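Local coordinates for potential RNA-dependent RNA polymerase (Human picobirnavirus, PDB 5I62), which probably catalyses RNA-templated RNA synthesis from ribonucleoside triphosphates in both transcription and replication of the viral genome, at residues V56-Q61 with K455-K460; T60-L65 with W402-Y407; V162-R167 with F298-A303; Y302-A307 with G316-G321. All coordinates share one frame; numbering follows the deposited sequence.

How the contacts relate
The four contacts form two pairs on opposite sides of the chain's centre, with centres 42 to 50 Å apart between the pairs. Contacts 1 and 2 start from the same amino-terminal stretch, and their centres lie about 9 Å apart; Tyr-407 OH of contact 2 and Tyr-456 O of contact 1, 2.7 Å apart, probably share a hydrogen bond. Contacts 3 and 4 share Tyr-302, Ala-303 and one water, with centres about 8 Å apart. The second pair lies on what is probably the fingers side of the polymerase hand. Contact 4 leads into the glycine-rich segment that has the sequence character of polymerase motif B, and both of its segments lie within the catalytic RdRp region.

Contact 1 (V56-Q61 with K455-K460); sequences VSIDTQ and KYHPLK
Ile-58 and Leu-459 supply most of the apolar packing, meeting at a slant through one methyl. CG2 of Ile-58 lies 3.7 Å from CD1 of Leu-459, and the same methyl reaches CG of Pro-458 at 4.0 Å. With CG1 of Ile-58 between the backbone N and the carbonyl carbon (chi1 66°), CG2 is directed to Leu-459 and Pro-458, while CD1, ending the other branch, approaches the His-457 ring obliquely. Leu-65 and Met-66 of helix 63-73 also pack against Ile-58. The contact joins the loop between helices 44-55 and 63-73 to the turn ahead of helix 460-469, probably in the thumb, as in the closed right hand of viral RNA polymerases. The polar groups find their partners within their own segment or elsewhere in the chain. Ser-57 OG touches CD1 of Leu-459 at 3.8 Å, but its hydrogen bond goes to Lys-54 O. A type I turn runs from His-457 to Lys-460, and Leu-459, at the N-cap position, donates its backbone N to His-457 ND1 (3.0 Å, 164°), in the ring plane. NE2 of that imidazole bonds Glu-69 OE2, so both ring nitrogens are engaged and its rotation is fixed.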
loop_
_atom_site.group_PDB
_atom_site.type_symbol
_atom_site.label_atom_id
_atom_site.label_comp_id
_atom_site.label_asym_id
_atom_site.label_seq_id
_atom_site.Cartn_x
_atom_site.Cartn_y
_atom_site.Cartn_z
ATOM N N VAL A 56 -28.162 -7.919 -4.865
ATOM C CA VAL A 56 -28.813 -7.346 -6.029
ATOM C C VAL A 56 -29.991 -6.458 -5.641
ATOM O O VAL A 56 -30.407 -5.605 -6.429
ATOM C CB VAL A 56 -29.230 -8.494 -6.963
ATOM C CG1 VAL A 56 -30.565 -9.089 -6.524
ATOM C CG2 VAL A 56 -29.254 -8.042 -8.406
ATOM N N SER A 57 -30.511 -6.617 -4.423
ATOM C CA SER A 57 -31.604 -5.798 -3.922
ATOM C C SER A 57 -31.266 -4.307 -3.844
ATOM O O SER A 57 -32.184 -3.482 -3.758
ATOM C CB SER A 57 -32.025 -6.321 -2.550
ATOM O OG SER A 57 -31.073 -5.977 -1.556
ATOM N N ILE A 58 -29.983 -3.934 -3.851
ATOM C CA ILE A 58 -29.636 -2.511 -3.799
ATOM C C ILE A 58 -29.570 -1.857 -5.171
ATOM O O ILE A 58 -29.365 -0.640 -5.246
ATOM C CB ILE A 58 -28.273 -2.254 -3.125
ATOM C CG1 ILE A 58 -27.162 -2.855 -3.985
ATOM C CG2 ILE A 58 -28.246 -2.815 -1.724
ATOM C CD1 ILE A 58 -25.751 -2.582 -3.526
ATOM N N ASP A 59 -29.718 -2.630 -6.255
ATOM C CA ASP A 59 -29.498 -2.081 -7.589
ATOM C C ASP A 59 -30.467 -0.957 -7.911
ATOM O O ASP A 59 -30.136 -0.054 -8.693
ATOM C CB ASP A 59 -29.629 -3.158 -8.663
ATOM C CG ASP A 59 -29.081 -2.699 -10.003
ATOM O OD1 ASP A 59 -28.070 -1.971 -10.001
ATOM O OD2 ASP A 59 -29.667 -3.031 -11.059
ATOM N N THR A 60 -31.674 -1.007 -7.353
ATOM C CA THR A 60 -32.644 0.020 -7.700
ATOM C C THR A 60 -32.279 1.362 -7.076
ATOM O O THR A 60 -32.273 2.384 -7.763
ATOM C CB THR A 60 -34.048 -0.424 -7.304
ATOM O OG1 THR A 60 -34.461 -1.460 -8.197
ATOM C CG2 THR A 60 -35.018 0.741 -7.420
ATOM N N GLN A 61 -31.917 1.380 -5.798
ATOM C CA GLN A 61 -31.643 2.674 -5.197
ATOM C C GLN A 61 -30.186 3.104 -5.399
ATOM O O GLN A 61 -29.888 4.302 -5.469
ATOM C CB GLN A 61 -32.008 2.633 -3.723
ATOM C CG GLN A 61 -31.610 3.898 -2.993
ATOM C CD GLN A 61 -31.981 3.824 -1.549
ATOM O OE1 GLN A 61 -32.143 4.853 -0.879
ATOM N NE2 GLN A 61 -32.114 2.612 -1.040
ATOM N N LYS A 455 -18.334 -1.949 7.048
ATOM C CA LYS A 455 -19.102 -1.371 8.154
ATOM C C LYS A 455 -20.066 -0.256 7.739
ATOM O O LYS A 455 -20.877 0.161 8.572
ATOM C CB LYS A 455 -18.157 -0.826 9.213
ATOM C CG LYS A 455 -17.401 0.406 8.718
ATOM C CD LYS A 455 -16.134 0.655 9.509
ATOM C CE LYS A 455 -16.327 1.770 10.510
ATOM N NZ LYS A 455 -15.129 1.940 11.371
ATOM N N TYR A 456 -19.997 0.256 6.506
ATOM C CA TYR A 456 -20.970 1.245 6.048
ATOM C C TYR A 456 -21.802 0.761 4.877
ATOM O O TYR A 456 -22.548 1.554 4.292
ATOM C CB TYR A 456 -20.288 2.553 5.673
ATOM C CG TYR A 456 -19.630 3.236 6.831
ATOM C CD1 TYR A 456 -20.383 3.691 7.907
ATOM C CD2 TYR A 456 -18.264 3.450 6.843
ATOM C CE1 TYR A 456 -19.792 4.324 8.970
ATOM C CE2 TYR A 456 -17.664 4.092 7.895
ATOM C CZ TYR A 456 -18.430 4.530 8.954
ATOM O OH TYR A 456 -17.833 5.167 10.012
ATOM N N HIS A 457 -21.668 -0.504 4.501
ATOM C CA HIS A 457 -22.429 -1.034 3.388
ATOM C C HIS A 457 -23.905 -1.059 3.761
ATOM O O HIS A 457 -24.250 -1.371 4.905
ATOM C CB HIS A 457 -21.928 -2.442 3.062
ATOM C CG HIS A 457 -22.335 -2.971 1.721
ATOM N ND1 HIS A 457 -23.601 -3.443 1.457
ATOM C CD2 HIS A 457 -21.626 -3.142 0.580
ATOM C CE1 HIS A 457 -23.659 -3.869 0.208
ATOM N NE2 HIS A 457 -22.472 -3.699 -0.345
ATOM N N PRO A 458 -24.799 -0.741 2.832
ATOM C CA PRO A 458 -26.235 -0.782 3.156
ATOM C C PRO A 458 -26.710 -2.143 3.648
ATOM O O PRO A 458 -27.669 -2.207 4.424
ATOM C CB PRO A 458 -26.908 -0.389 1.832
ATOM C CG PRO A 458 -25.887 -0.671 0.771
ATOM C CD PRO A 458 -24.550 -0.368 1.428
ATOM N N LEU A 459 -26.051 -3.230 3.235
ATOM C CA LEU A 459 -26.467 -4.589 3.575
ATOM C C LEU A 459 -25.518 -5.256 4.564
ATOM O O LEU A 459 -25.393 -6.481 4.581
ATOM C CB LEU A 459 -26.584 -5.443 2.318
ATOM C CG LEU A 459 -27.660 -5.032 1.317
ATOM C CD1 LEU A 459 -27.630 -5.986 0.138
ATOM C CD2 LEU A 459 -29.029 -5.018 1.973
ATOM N N LYS A 460 -24.844 -4.466 5.398
ATOM C CA LYS A 460 -23.801 -5.032 6.241
ATOM C C LYS A 460 -24.368 -6.041 7.234
ATOM O O LYS A 460 -23.698 -7.021 7.576
ATOM C CB LYS A 460 -23.057 -3.929 6.966
ATOM C CG LYS A 460 -23.949 -3.099 7.846
ATOM C CD LYS A 460 -23.167 -1.972 8.458
ATOM C CE LYS A 460 -24.077 -1.051 9.252
ATOM N NZ LYS A 460 -23.326 -0.408 10.353
#

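Contact 2 (T60-L65 with W402-Y407); sequences TQWPTL and WHHTDY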
loop_
_atom_site.group_PDB
_atom_site.type_symbol
_atom_site.label_atom_id
_atom_site.label_comp_id
_atom_site.label_asym_id
_atom_site.label_seq_id
_atom_site.Cartn_x
_atom_site.Cartn_y
_atom_site.Cartn_z
ATOM N N THR A 60 -31.674 -1.007 -7.353
ATOM C CA THR A 60 -32.644 0.020 -7.700
ATOM C C THR A 60 -32.279 1.362 -7.076
ATOM O O THR A 60 -32.273 2.384 -7.763
ATOM C CB THR A 60 -34.048 -0.424 -7.304
ATOM O OG1 THR A 60 -34.461 -1.460 -8.197
ATOM C CG2 THR A 60 -35.018 0.741 -7.420
ATOM N N GLN A 61 -31.917 1.380 -5.798
ATOM C CA GLN A 61 -31.643 2.674 -5.197
ATOM C C GLN A 61 -30.186 3.104 -5.399
ATOM O O GLN A 61 -29.888 4.302 -5.469
ATOM C CB GLN A 61 -32.008 2.633 -3.723
ATOM C CG GLN A 61 -31.610 3.898 -2.993
ATOM C CD GLN A 61 -31.981 3.824 -1.549
ATOM O OE1 GLN A 61 -32.143 4.853 -0.879
ATOM N NE2 GLN A 61 -32.114 2.612 -1.040
ATOM N N TRP A 62 -29.259 2.157 -5.477
ATOM C CA TRP A 62 -27.833 2.470 -5.601
ATOM C C TRP A 62 -27.202 1.725 -6.765
ATOM O O TRP A 62 -26.299 0.910 -6.581
ATOM C CB TRP A 62 -27.102 2.166 -4.300
ATOM C CG TRP A 62 -27.679 2.846 -3.104
ATOM C CD1 TRP A 62 -28.300 2.253 -2.049
ATOM C CD2 TRP A 62 -27.703 4.259 -2.841
ATOM N NE1 TRP A 62 -28.700 3.198 -1.142
ATOM C CE2 TRP A 62 -28.347 4.439 -1.603
ATOM C CE3 TRP A 62 -27.238 5.385 -3.531
ATOM C CZ2 TRP A 62 -28.540 5.695 -1.036
ATOM C CZ3 TRP A 62 -27.430 6.636 -2.968
ATOM C CH2 TRP A 62 -28.076 6.779 -1.732
ATOM N N PRO A 63 -27.636 2.012 -7.996
ATOM C CA PRO A 63 -27.102 1.271 -9.147
ATOM C C PRO A 63 -25.608 1.457 -9.375
ATOM O O PRO A 63 -24.970 0.530 -9.885
ATOM C CB PRO A 63 -27.917 1.817 -10.327
ATOM C CG PRO A 63 -28.297 3.186 -9.909
ATOM C CD PRO A 63 -28.529 3.111 -8.414
ATOM N N THR A 64 -25.024 2.616 -9.041
ATOM C CA THR A 64 -23.580 2.725 -9.192
ATOM C C THR A 64 -22.836 1.944 -8.106
ATOM O O THR A 64 -21.681 1.566 -8.323
ATOM C CB THR A 64 -23.111 4.195 -9.216
ATOM O OG1 THR A 64 -23.250 4.792 -7.919
ATOM C CG2 THR A 64 -23.912 4.999 -10.243
ATOM N N LEU A 65 -23.464 1.695 -6.951
ATOM C CA LEU A 65 -22.859 0.787 -5.973
ATOM C C LEU A 65 -22.854 -0.641 -6.503
ATOM O O LEU A 65 -21.890 -1.389 -6.291
ATOM C CB LEU A 65 -23.591 0.854 -4.632
ATOM C CG LEU A 65 -23.039 -0.091 -3.546
ATOM C CD1 LEU A 65 -21.547 0.138 -3.292
ATOM C CD2 LEU A 65 -23.806 0.040 -2.255
ATOM N N TRP A 402 -16.488 2.950 -2.310
ATOM C CA TRP A 402 -17.446 3.744 -3.072
ATOM C C TRP A 402 -18.053 4.803 -2.166
ATOM O O TRP A 402 -18.358 4.539 -1.003
ATOM C CB TRP A 402 -18.525 2.820 -3.622
ATOM C CG TRP A 402 -19.731 3.416 -4.277
ATOM C CD1 TRP A 402 -19.908 3.632 -5.606
ATOM C CD2 TRP A 402 -20.969 3.774 -3.643
ATOM N NE1 TRP A 402 -21.167 4.123 -5.842
ATOM C CE2 TRP A 402 -21.836 4.224 -4.652
ATOM C CE3 TRP A 402 -21.417 3.765 -2.317
ATOM C CZ2 TRP A 402 -23.130 4.667 -4.385
ATOM C CZ3 TRP A 402 -22.701 4.210 -2.049
ATOM C CH2 TRP A 402 -23.547 4.641 -3.085
ATOM N N HIS A 403 -18.190 6.013 -2.692
ATOM C CA HIS A 403 -18.860 7.099 -1.991
ATOM C C HIS A 403 -19.869 7.736 -2.937
ATOM O O HIS A 403 -19.664 7.772 -4.148
ATOM C CB HIS A 403 -17.890 8.184 -1.512
ATOM C CG HIS A 403 -16.687 7.680 -0.775
ATOM N ND1 HIS A 403 -16.526 7.856 0.581
ATOM C CD2 HIS A 403 -15.560 7.070 -1.208
ATOM C CE1 HIS A 403 -15.363 7.356 0.957
ATOM N NE2 HIS A 403 -14.762 6.860 -0.108
ATOM N N HIS A 404 -20.946 8.262 -2.368
ATOM C CA HIS A 404 -21.982 8.890 -3.162
ATOM C C HIS A 404 -22.511 10.105 -2.422
ATOM O O HIS A 404 -22.749 10.042 -1.211
ATOM C CB HIS A 404 -23.115 7.906 -3.452
ATOM C CG HIS A 404 -24.037 8.352 -4.537
ATOM N ND1 HIS A 404 -24.897 9.415 -4.384
ATOM C CD2 HIS A 404 -24.247 7.874 -5.787
ATOM C CE1 HIS A 404 -25.590 9.581 -5.496
ATOM N NE2 HIS A 404 -25.215 8.657 -6.362
ATOM N N THR A 405 -22.697 11.206 -3.155
ATOM C CA THR A 405 -23.118 12.446 -2.509
ATOM C C THR A 405 -24.457 12.282 -1.788
ATOM O O THR A 405 -24.709 12.961 -0.785
ATOM C CB THR A 405 -23.164 13.595 -3.529
ATOM O OG1 THR A 405 -23.321 14.835 -2.835
ATOM C CG2 THR A 405 -24.309 13.417 -4.553
ATOM N N ASP A 406 -25.312 11.362 -2.252
ATOM C CA ASP A 406 -26.596 11.096 -1.605
ATOM C C ASP A 406 -26.532 10.002 -0.540
ATOM O O ASP A 406 -27.560 9.700 0.076
ATOM C CB ASP A 406 -27.650 10.723 -2.648
ATOM C CG ASP A 406 -27.899 11.839 -3.645
ATOM O OD1 ASP A 406 -27.795 13.018 -3.240
ATOM O OD2 ASP A 406 -28.201 11.549 -4.818
ATOM N N TYR A 407 -25.370 9.399 -0.311
ATOM C CA TYR A 407 -25.223 8.306 0.654
ATOM C C TYR A 407 -24.417 8.833 1.835
ATOM O O TYR A 407 -23.192 8.712 1.873
ATOM C CB TYR A 407 -24.552 7.097 0.025
ATOM C CG TYR A 407 -24.628 5.860 0.899
ATOM C CD1 TYR A 407 -23.671 5.610 1.874
ATOM C CD2 TYR A 407 -25.666 4.950 0.748
ATOM C CE1 TYR A 407 -23.746 4.473 2.688
ATOM C CE2 TYR A 407 -25.752 3.816 1.546
ATOM C CZ TYR A 407 -24.792 3.586 2.515
ATOM O OH TYR A 407 -24.880 2.464 3.299
#
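Trp-402 and Thr-64 make the polar link at the tight end: indole NE1 donates to OG1 over 3.0 Å (148°), the hydroxyl in the ring plane, and Asp-395 OD2 is a second partner of that oxygen. Leu-65 stands over the face of the same indole, CB 3.8 Å from the six-membered ring centroid in a CH-pi contact. These residues seat the first turn of helix 63-73 on the middle strand of a three-stranded antiparallel sheet, which by its position after the catalytic strands is probably the motif E region of the palm. Trp-62, at the N-cap position, extends the packing into an aromatic cluster. Tyr-407 turns an edge to its face at 78°, CD2 3.5 Å from Trp-62 CZ2; the Trp-402 pair is offset edge-to-face, and Trp-62 presents its own edge to the face of His-404. Toward solvent the contact thins. Gln-61 CG lies over the face of Trp-62 opposite Tyr-407, and exposed Asp-406 brings its backbone O to the indole edge, 3.5 Å from CH2 of Trp-62.

Contact 3 (V162-R167 with F298-A303); sequences VYMDGR and FPIKYA
Val-162 and Met-164, both pointing from the same side of strand 160-165, receive Ile-300 between them. The apolar packing is closest at Val-162, where CG2 lies 3.5 Å from CD1 of Ile-300 and the two side chains cross at about a right angle. Met-164 meets the same isoleucine further back along its chain, CG to CG1 at 3.9 Å. Bends at chi2 (-62°) and chi3 (-57°) then fold the thioether around, so that the terminal CE comes 3.9 Å from CB of Ala-303 and also rests near that residue's carbonyl. The strand pairs with 168-173 in a mixed sheet, probably of the fingers, and the loop 298-303, helical in backbone angles at 298-301, packs against it; helix 208-228 backs both parts, with Ala-209 against Val-162 and Val-210 against Ile-300. The polar contribution lies at the far end. Arg-167 O and Ala-303 O are both acceptors and cannot bond each other; one water donates to each, over 2.8 Å. Direct contact is therefore apolar, apart from the Met-164 CE approach to Ala-303 O, and the polar link depends on a water that spends both protons on the two carbonyls.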
loop_
_atom_site.group_PDB
_atom_site.type_symbol
_atom_site.label_atom_id
_atom_site.label_comp_id
_atom_site.label_asym_id
_atom_site.label_seq_id
_atom_site.Cartn_x
_atom_site.Cartn_y
_atom_site.Cartn_z
ATOM N N VAL A 162 24.525 4.655 5.820
ATOM C CA VAL A 162 24.283 4.039 4.517
ATOM C C VAL A 162 24.415 5.098 3.430
ATOM O O VAL A 162 24.041 6.256 3.638
ATOM C CB VAL A 162 22.899 3.334 4.453
ATOM C CG1 VAL A 162 22.765 2.255 5.541
ATOM C CG2 VAL A 162 21.751 4.352 4.578
ATOM N N TYR A 163 24.960 4.708 2.277
ATOM C CA TYR A 163 25.088 5.636 1.160
ATOM C C TYR A 163 25.436 4.852 -0.090
ATOM O O TYR A 163 25.953 3.736 -0.004
ATOM C CB TYR A 163 26.147 6.724 1.424
ATOM C CG TYR A 163 27.540 6.194 1.732
ATOM C CD1 TYR A 163 27.928 5.946 3.045
ATOM C CD2 TYR A 163 28.467 5.956 0.719
ATOM C CE1 TYR A 163 29.205 5.480 3.346
ATOM C CE2 TYR A 163 29.740 5.478 1.008
ATOM C CZ TYR A 163 30.100 5.245 2.326
ATOM O OH TYR A 163 31.364 4.779 2.621
ATOM N N MET A 164 25.138 5.448 -1.250
ATOM C CA MET A 164 25.532 4.874 -2.527
ATOM C C MET A 164 26.968 5.255 -2.849
ATOM O O MET A 164 27.388 6.394 -2.640
ATOM C CB MET A 164 24.604 5.338 -3.647
ATOM C CG MET A 164 23.127 4.948 -3.436
ATOM S SD MET A 164 22.841 3.150 -3.383
ATOM C CE MET A 164 23.521 2.617 -4.951
ATOM N N ASP A 165 27.729 4.286 -3.352
ATOM C CA ASP A 165 29.087 4.512 -3.841
ATOM C C ASP A 165 29.112 3.943 -5.250
ATOM O O ASP A 165 29.339 2.750 -5.439
ATOM C CB ASP A 165 30.126 3.869 -2.949
ATOM C CG ASP A 165 31.551 4.162 -3.407
ATOM O OD1 ASP A 165 31.739 4.760 -4.487
ATOM O OD2 ASP A 165 32.488 3.774 -2.691
ATOM N N GLY A 166 28.860 4.797 -6.240
ATOM C CA GLY A 166 28.595 4.280 -7.572
ATOM C C GLY A 166 27.355 3.413 -7.521
ATOM O O GLY A 166 26.344 3.777 -6.925
ATOM N N ARG A 167 27.438 2.224 -8.094
ATOM C CA ARG A 167 26.261 1.369 -8.120
ATOM C C ARG A 167 26.072 0.554 -6.837
ATOM O O ARG A 167 25.093 -0.180 -6.742
ATOM C CB ARG A 167 26.326 0.449 -9.336
ATOM C CG ARG A 167 27.351 -0.660 -9.204
ATOM C CD ARG A 167 27.601 -1.357 -10.535
ATOM N NE ARG A 167 28.345 -2.588 -10.307
ATOM C CZ ARG A 167 28.135 -3.728 -10.953
ATOM N NH1 ARG A 167 27.194 -3.801 -11.887
ATOM N NH2 ARG A 167 28.865 -4.794 -10.654
ATOM N N PHE A 298 18.274 9.654 0.934
ATOM C CA PHE A 298 17.151 9.799 0.001
ATOM C C PHE A 298 17.318 9.042 -1.318
ATOM O O PHE A 298 16.344 8.424 -1.766
ATOM C CB PHE A 298 16.899 11.288 -0.282
ATOM C CG PHE A 298 15.827 11.516 -1.308
ATOM C CD1 PHE A 298 14.491 11.496 -0.937
ATOM C CD2 PHE A 298 16.147 11.689 -2.649
ATOM C CE1 PHE A 298 13.492 11.667 -1.881
ATOM C CE2 PHE A 298 15.143 11.860 -3.593
ATOM C CZ PHE A 298 13.819 11.845 -3.198
ATOM N N PRO A 299 18.467 9.057 -1.990
ATOM C CA PRO A 299 18.527 8.396 -3.308
ATOM C C PRO A 299 18.537 6.877 -3.254
ATOM O O PRO A 299 18.356 6.262 -4.307
ATOM C CB PRO A 299 19.834 8.914 -3.930
ATOM C CG PRO A 299 20.586 9.554 -2.843
ATOM C CD PRO A 299 19.640 9.920 -1.754
ATOM N N ILE A 300 18.763 6.254 -2.088
ATOM C CA ILE A 300 19.032 4.809 -2.062
ATOM C C ILE A 300 17.835 4.011 -2.554
ATOM O O ILE A 300 17.988 3.002 -3.251
ATOM C CB ILE A 300 19.460 4.369 -0.644
ATOM C CG1 ILE A 300 20.833 4.947 -0.310
ATOM C CG2 ILE A 300 19.437 2.845 -0.490
ATOM C CD1 ILE A 300 21.166 4.833 1.157
ATOM N N LYS A 301 16.620 4.439 -2.198
ATOM C CA LYS A 301 15.447 3.666 -2.584
ATOM C C LYS A 301 15.266 3.619 -4.100
ATOM O O LYS A 301 14.540 2.749 -4.596
ATOM C CB LYS A 301 14.197 4.229 -1.907
ATOM C CG LYS A 301 13.814 5.646 -2.425
ATOM C CD LYS A 301 12.573 6.222 -1.733
ATOM C CE LYS A 301 12.918 6.905 -0.407
ATOM N NZ LYS A 301 13.571 8.240 -0.603
ATOM N N TYR A 302 15.911 4.530 -4.841
ATOM C CA TYR A 302 15.843 4.578 -6.298
ATOM C C TYR A 302 17.061 3.964 -6.980
ATOM O O TYR A 302 17.134 3.964 -8.215
ATOM C CB TYR A 302 15.672 6.030 -6.763
ATOM C CG TYR A 302 14.473 6.697 -6.118
ATOM C CD1 TYR A 302 13.191 6.263 -6.412
ATOM C CD2 TYR A 302 14.625 7.733 -5.191
ATOM C CE1 TYR A 302 12.074 6.845 -5.810
ATOM C CE2 TYR A 302 13.506 8.327 -4.588
ATOM C CZ TYR A 302 12.236 7.865 -4.909
ATOM O OH TYR A 302 11.099 8.419 -4.350
ATOM N N ALA A 303 18.027 3.457 -6.212
ATOM C CA ALA A 303 19.255 2.926 -6.796
ATOM C C ALA A 303 19.781 1.663 -6.118
ATOM O O ALA A 303 20.790 1.125 -6.577
ATOM C CB ALA A 303 20.358 3.998 -6.778
HETATM O O HOH W 1 22.803 0.234 -8.323
#

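Contact 4 (Y302-A307 with G316-G321); sequences YAIPLA and GIHGMG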
loop_
_atom_site.group_PDB
_atom_site.type_symbol
_atom_site.label_atom_id
_atom_site.label_comp_id
_atom_site.label_asym_id
_atom_site.label_seq_id
_atom_site.Cartn_x
_atom_site.Cartn_y
_atom_site.Cartn_z
ATOM N N TYR A 302 15.911 4.530 -4.841
ATOM C CA TYR A 302 15.843 4.578 -6.298
ATOM C C TYR A 302 17.061 3.964 -6.980
ATOM O O TYR A 302 17.134 3.964 -8.215
ATOM C CB TYR A 302 15.672 6.030 -6.763
ATOM C CG TYR A 302 14.473 6.697 -6.118
ATOM C CD1 TYR A 302 13.191 6.263 -6.412
ATOM C CD2 TYR A 302 14.625 7.733 -5.191
ATOM C CE1 TYR A 302 12.074 6.845 -5.810
ATOM C CE2 TYR A 302 13.506 8.327 -4.588
ATOM C CZ TYR A 302 12.236 7.865 -4.909
ATOM O OH TYR A 302 11.099 8.419 -4.350
ATOM N N ALA A 303 18.027 3.457 -6.212
ATOM C CA ALA A 303 19.255 2.926 -6.796
ATOM C C ALA A 303 19.781 1.663 -6.118
ATOM O O ALA A 303 20.790 1.125 -6.577
ATOM C CB ALA A 303 20.358 3.998 -6.778
ATOM N N ILE A 304 19.146 1.184 -5.052
ATOM C CA ILE A 304 19.719 0.074 -4.267
ATOM C C ILE A 304 19.785 -1.183 -5.125
ATOM O O ILE A 304 18.865 -1.430 -5.930
ATOM C CB ILE A 304 18.894 -0.163 -2.985
ATOM C CG1 ILE A 304 19.616 -1.123 -2.013
ATOM C CG2 ILE A 304 17.477 -0.659 -3.320
ATOM C CD1 ILE A 304 18.956 -1.191 -0.650
ATOM N N PRO A 305 20.862 -1.981 -5.056
ATOM C CA PRO A 305 20.894 -3.234 -5.817
ATOM C C PRO A 305 19.775 -4.160 -5.365
ATOM O O PRO A 305 19.210 -4.001 -4.283
ATOM C CB PRO A 305 22.281 -3.821 -5.492
ATOM C CG PRO A 305 23.113 -2.607 -5.081
ATOM C CD PRO A 305 22.138 -1.735 -4.344
ATOM N N LEU A 306 19.455 -5.134 -6.214
ATOM C CA LEU A 306 18.408 -6.117 -5.942
ATOM C C LEU A 306 18.973 -7.529 -5.974
ATOM O O LEU A 306 19.439 -7.983 -7.022
ATOM C CB LEU A 306 17.284 -6.011 -6.970
ATOM C CG LEU A 306 16.151 -7.018 -6.808
ATOM C CD1 LEU A 306 15.370 -6.809 -5.486
ATOM C CD2 LEU A 306 15.216 -6.924 -8.013
ATOM N N ALA A 307 18.880 -8.235 -4.842
ATOM C CA ALA A 307 19.223 -9.658 -4.770
ATOM C C ALA A 307 17.960 -10.449 -5.110
ATOM O O ALA A 307 17.021 -10.510 -4.319
ATOM C CB ALA A 307 19.760 -10.022 -3.390
ATOM N N GLY A 316 21.975 -0.742 -10.738
ATOM C CA GLY A 316 21.534 0.365 -11.563
ATOM C C GLY A 316 20.344 1.105 -10.953
ATOM O O GLY A 316 19.667 0.623 -10.042
ATOM N N ILE A 317 20.084 2.312 -11.475
ATOM C CA ILE A 317 18.953 3.078 -10.954
ATOM C C ILE A 317 17.640 2.455 -11.425
ATOM O O ILE A 317 17.583 1.742 -12.436
ATOM C CB ILE A 317 19.036 4.568 -11.341
ATOM C CG1 ILE A 317 18.981 4.753 -12.861
ATOM C CG2 ILE A 317 20.281 5.209 -10.735
ATOM C CD1 ILE A 317 18.745 6.221 -13.281
ATOM N N HIS A 318 16.577 2.706 -10.672
ATOM C CA HIS A 318 15.290 2.087 -10.955
ATOM C C HIS A 318 14.194 2.958 -10.348
ATOM O O HIS A 318 14.465 4.008 -9.757
ATOM C CB HIS A 318 15.255 0.642 -10.422
ATOM C CG HIS A 318 15.700 0.519 -8.991
ATOM N ND1 HIS A 318 14.940 0.958 -7.928
ATOM C CD2 HIS A 318 16.830 0.002 -8.450
ATOM C CE1 HIS A 318 15.576 0.713 -6.796
ATOM N NE2 HIS A 318 16.728 0.134 -7.083
ATOM N N GLY A 319 12.947 2.528 -10.519
ATOM C CA GLY A 319 11.832 3.236 -9.934
ATOM C C GLY A 319 11.796 3.036 -8.425
ATOM O O GLY A 319 12.720 2.510 -7.806
ATOM N N MET A 320 10.684 3.466 -7.828
ATOM C CA MET A 320 10.515 3.334 -6.389
ATOM C C MET A 320 10.657 1.882 -5.962
ATOM O O MET A 320 9.889 1.021 -6.393
ATOM C CB MET A 320 9.158 3.866 -5.957
ATOM C CG MET A 320 8.838 3.544 -4.519
ATOM S SD MET A 320 9.946 4.415 -3.390
ATOM C CE MET A 320 9.217 6.073 -3.488
ATOM N N GLY A 321 11.631 1.613 -5.092
ATOM C CA GLY A 321 11.741 0.283 -4.522
ATOM C C GLY A 321 10.575 0.046 -3.587
ATOM O O GLY A 321 10.602 0.486 -2.437
HETATM O O HOH W 1 22.803 0.234 -8.323
HETATM O O HOH W 2 19.644 -1.848 -8.625
#
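His-318 places CG between its own backbone N and carbonyl carbon (chi1 50°), and chi2 then turns the imidazole so that one face covers the Tyr-302 carbonyl while NE2 points to Ile-304. The loop carrying it, between strand 312-314 and helix 327-345, leads into the glycine-rich sequence characteristic of motif B in viral RNA polymerases. NE2 donates to Ile-304 O at 2.9 Å, on a lone pair in the carbonyl plane, and ND1 donates to Gly-319 O at 2.7 Å. With both nitrogens donating to carbonyls the ring is held against rotation, which is consistent with a doubly protonated, positively charged imidazole; Trp-204 and Tyr-96 pack around it. His-318 N also gives its hydrogen to Tyr-302 O over 2.8 Å, the oxygen that lies above the centre of the imidazole. Two residues further on, Met-320, bent at chi2 and chi3, curls its thioether beside the Tyr-302 ring, with SD 4.9 Å from the ring centroid in an oblique Met-aromatic contact. Tyr-302 OH bonds Asp-330 of the following helix. Ala-303 CB adds an apolar touch on Ile-317 CG2. Solvent completes the join at Gly-316: one water lies 2.8 Å from both Ile-304 O and Gly-316 O, and the water held by Ala-303 O accepts a hydrogen from Gly-316 N at 2.7 Å.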